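Local coordinates for AxyAgu115A (Amphibacillus xylanus NBRC 15112, PDB 6NPS), which probably acts as a GH115 alpha-glucuronidase, removing glucuronic acid side groups from arabinoglucuronoxylan, at residues G388-L393 / T436-F441. The protein carries 3 engineered substitutions. Residues are numbered along the deposited sequence; the frame is centred on the assembly and turned at random.
Sequences GNLRTL and TMAYDF
In the TIM-barrel region of this GH115 enzyme, L390 and L393, on the loop leading from strand 379-383 to strand 405-410, pack against A438, M437 and F441 at the C-terminal end of helix 428-440, which joins strand 405-410 to strand 446-450. The backbones come closest at L393 and F441, whose CA atoms are 6.4 Å apart, and their side chains cross at roughly a right angle. L393 CD1 sits over one face of the F441 ring, 3.8 Å from the centroid and 20° off the normal, the geometry of a CH-pi contact displaced toward the rim. With CG of L393 anti to its carbonyl carbon (chi1 -67°) and CD1 anti to CA (chi2 174°), the methyl lies over the ring, while L393 CB rests 3.7 Å from F441 CD2. At the ring edge, in plane, lies M437 O, the carbonyl that also accepts F441 N at 2.9 Å as the chain leaves the helix. One turn back, L390 CD1 meets A438 CB methyl to methyl at 3.8 Å, and more loosely M437 CB; L393 CD1 reaches M437 CG at 4.3 Å. Both leucines also touch M407, so they contact both strand 405-410 and the helix. The loop also makes polar bonds outside the contact: L390 O is hydrogen-bonded to N870 ND2, L393 pairs through its backbone with V872, and T392 OG1 is hydrogen-bonded to E357 OE2. With an alanine at F441 the ring face beneath L393 CD1 is gone, and the methyl would probably be left beside a gap at the helix end. With no hydrogen bond between the two segments and every touching residue buried, their cohesion probably rests on dispersion and the exclusion of water, about 225 Å² being buried between them.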
ATOM      1  N   GLY A 388      19.096 -24.559   6.434  1.00 30.17           N
ATOM      2  CA  GLY A 388      19.741 -24.805   7.701  1.00 28.34           C
ATOM      3  C   GLY A 388      18.910 -25.574   8.703  1.00 31.25           C
ATOM      4  O   GLY A 388      19.320 -25.680   9.874  1.00 29.14           O
ATOM      5  N   ASN A 389      17.794 -26.154   8.274  1.00 27.07           N
ATOM      6  CA  ASN A 389      16.954 -27.007   9.107  1.00 29.21           C
ATOM      7  C   ASN A 389      17.074 -28.426   8.576  1.00 27.71           C
ATOM      8  O   ASN A 389      16.806 -28.662   7.395  1.00 31.86           O
ATOM      9  CB  ASN A 389      15.501 -26.544   9.058  1.00 28.44           C
ATOM     10  CG  ASN A 389      15.376 -25.069   9.336  1.00 35.02           C
ATOM     11  OD1 ASN A 389      15.627 -24.616  10.482  1.00 35.98           O
ATOM     12  ND2 ASN A 389      14.995 -24.293   8.305  1.00 29.88           N
ATOM     13  N   LEU A 390      17.493 -29.361   9.427  1.00 30.72           N
ATOM     14  CA  LEU A 390      17.544 -30.749   8.982  1.00 33.56           C
ATOM     15  C   LEU A 390      16.176 -31.202   8.493  1.00 35.46           C
ATOM     16  O   LEU A 390      15.142 -30.612   8.820  1.00 32.71           O
ATOM     17  CB  LEU A 390      17.994 -31.681  10.102  1.00 31.54           C
ATOM     18  CG  LEU A 390      19.272 -31.261  10.839  1.00 38.17           C
ATOM     19  CD1 LEU A 390      19.699 -32.356  11.837  1.00 39.19           C
ATOM     20  CD2 LEU A 390      20.429 -30.920   9.887  1.00 35.44           C
ATOM     21  N   ARG A 391      16.194 -32.282   7.716  1.00 29.21           N
ATOM     22  CA  ARG A 391      14.998 -32.998   7.308  1.00 36.15           C
ATOM     23  C   ARG A 391      14.921 -34.307   8.087  1.00 36.53           C
ATOM     24  O   ARG A 391      15.118 -34.310   9.308  1.00 40.52           O
ATOM     25  CB  ARG A 391      15.032 -33.215   5.776  1.00 35.20           C
ATOM     26  CG  ARG A 391      15.055 -31.871   5.014  1.00 37.08           C
ATOM     27  CD  ARG A 391      15.163 -32.101   3.481  1.00 43.42           C
ATOM     28  NE  ARG A 391      13.969 -32.777   3.013  1.00 56.02           N
ATOM     29  CZ  ARG A 391      13.796 -33.239   1.780  1.00 71.32           C
ATOM     30  NH1 ARG A 391      14.763 -33.113   0.873  1.00 76.66           N
ATOM     31  NH2 ARG A 391      12.658 -33.842   1.460  1.00 72.29           N
ATOM     32  N   THR A 392      14.621 -35.418   7.428  1.00 35.94           N
ATOM     33  CA  THR A 392      14.553 -36.670   8.172  1.00 36.36           C
ATOM     34  C   THR A 392      15.953 -37.162   8.508  1.00 39.52           C
ATOM     35  O   THR A 392      16.956 -36.745   7.911  1.00 39.68           O
ATOM     36  CB  THR A 392      13.814 -37.751   7.409  1.00 44.42           C
ATOM     37  OG1 THR A 392      14.573 -38.097   6.248  1.00 49.53           O
ATOM     38  CG2 THR A 392      12.431 -37.254   7.027  1.00 38.61           C
ATOM     39  N   LEU A 393      16.011 -38.043   9.498  1.00 37.36           N
ATOM     40  CA  LEU A 393      17.253 -38.505  10.090  1.00 35.11           C
ATOM     41  C   LEU A 393      17.115 -40.006  10.312  1.00 37.89           C
ATOM     42  O   LEU A 393      15.996 -40.537  10.330  1.00 39.73           O
ATOM     43  CB  LEU A 393      17.506 -37.761  11.414  1.00 33.31           C
ATOM     44  CG  LEU A 393      17.792 -36.244  11.313  1.00 38.99           C
ATOM     45  CD1 LEU A 393      17.861 -35.641  12.726  1.00 36.16           C
ATOM     46  CD2 LEU A 393      19.094 -35.914  10.500  1.00 32.56           C
ATOM     47  N   THR A 436      24.554 -31.011  16.043  1.00 28.45           N
ATOM     48  CA  THR A 436      24.662 -32.024  17.088  1.00 28.89           C
ATOM     49  C   THR A 436      23.490 -32.986  17.063  1.00 31.04           C
ATOM     50  O   THR A 436      23.657 -34.160  17.408  1.00 30.72           O
ATOM     51  CB  THR A 436      24.783 -31.417  18.495  1.00 31.02           C
ATOM     52  OG1 THR A 436      23.634 -30.591  18.783  1.00 35.03           O
ATOM     53  CG2 THR A 436      26.063 -30.591  18.587  1.00 30.17           C
ATOM     54  N   MET A 437      22.299 -32.518  16.687  1.00 30.16           N
ATOM     55  CA  MET A 437      21.189 -33.451  16.549  1.00 33.56           C
ATOM     56  C   MET A 437      21.465 -34.494  15.459  1.00 32.68           C
ATOM     57  O   MET A 437      21.130 -35.680  15.617  1.00 33.40           O
ATOM     58  CB  MET A 437      19.919 -32.686  16.236  1.00 36.78           C
ATOM     59  CG  MET A 437      18.704 -33.542  16.337  1.00 47.22           C
ATOM     60  SD  MET A 437      17.252 -32.524  16.133  1.00 53.74           S
ATOM     61  CE  MET A 437      15.953 -33.721  16.339  1.00 55.90           C
ATOM     62  N   ALA A 438      22.056 -34.072  14.344  1.00 32.53           N
ATOM     63  CA  ALA A 438      22.391 -35.025  13.279  1.00 31.13           C
ATOM     64  C   ALA A 438      23.376 -36.075  13.778  1.00 33.31           C
ATOM     65  O   ALA A 438      23.210 -37.279  13.522  1.00 31.26           O
ATOM     66  CB  ALA A 438      22.971 -34.271  12.094  1.00 31.98           C
ATOM     67  N   TYR A 439      24.373 -35.652  14.567  1.00 30.56           N
ATOM     68  CA  TYR A 439      25.296 -36.617  15.164  1.00 32.77           C
ATOM     69  C   TYR A 439      24.582 -37.547  16.135  1.00 33.86           C
ATOM     70  O   TYR A 439      24.838 -38.755  16.157  1.00 35.52           O
ATOM     71  CB  TYR A 439      26.421 -35.863  15.871  1.00 34.17           C
ATOM     72  CG  TYR A 439      27.590 -36.713  16.280  1.00 36.33           C
ATOM     73  CD1 TYR A 439      27.558 -37.450  17.458  1.00 39.21           C
ATOM     74  CD2 TYR A 439      28.737 -36.771  15.495  1.00 37.67           C
ATOM     75  CE1 TYR A 439      28.661 -38.233  17.856  1.00 40.27           C
ATOM     76  CE2 TYR A 439      29.819 -37.535  15.875  1.00 38.20           C
ATOM     77  CZ  TYR A 439      29.773 -38.265  17.055  1.00 40.69           C
ATOM     78  OH  TYR A 439      30.855 -39.016  17.435  1.00 48.70           O
ATOM     79  N   ASP A 440      23.704 -36.991  16.971  1.00 33.01           N
ATOM     80  CA  ASP A 440      22.932 -37.791  17.917  1.00 36.71           C
ATOM     81  C   ASP A 440      22.080 -38.844  17.216  1.00 36.18           C
ATOM     82  O   ASP A 440      21.813 -39.909  17.779  1.00 35.41           O
ATOM     83  CB  ASP A 440      22.026 -36.886  18.760  1.00 42.32           C
ATOM     84  CG  ASP A 440      22.819 -35.899  19.686  1.00 56.28           C
ATOM     85  OD1 ASP A 440      24.036 -36.125  19.953  1.00 50.65           O
ATOM     86  OD2 ASP A 440      22.192 -34.886  20.154  1.00 57.31           O
ATOM     87  N   PHE A 441      21.583 -38.550  16.027  1.00 31.47           N
ATOM     88  CA  PHE A 441      20.821 -39.548  15.289  1.00 34.95           C
ATOM     89  C   PHE A 441      21.721 -40.479  14.464  1.00 37.49           C
ATOM     90  O   PHE A 441      21.210 -41.223  13.619  1.00 39.76           O
ATOM     91  CB  PHE A 441      19.813 -38.875  14.358  1.00 33.89           C
ATOM     92  CG  PHE A 441      18.509 -38.460  15.032  1.00 37.22           C
ATOM     93  CD1 PHE A 441      18.473 -37.343  15.850  1.00 38.54           C
ATOM     94  CD2 PHE A 441      17.330 -39.187  14.815  1.00 34.33           C
ATOM     95  CE1 PHE A 441      17.287 -36.931  16.450  1.00 39.75           C
ATOM     96  CE2 PHE A 441      16.144 -38.801  15.396  1.00 36.64           C
ATOM     97  CZ  PHE A 441      16.118 -37.657  16.215  1.00 40.37           C
TER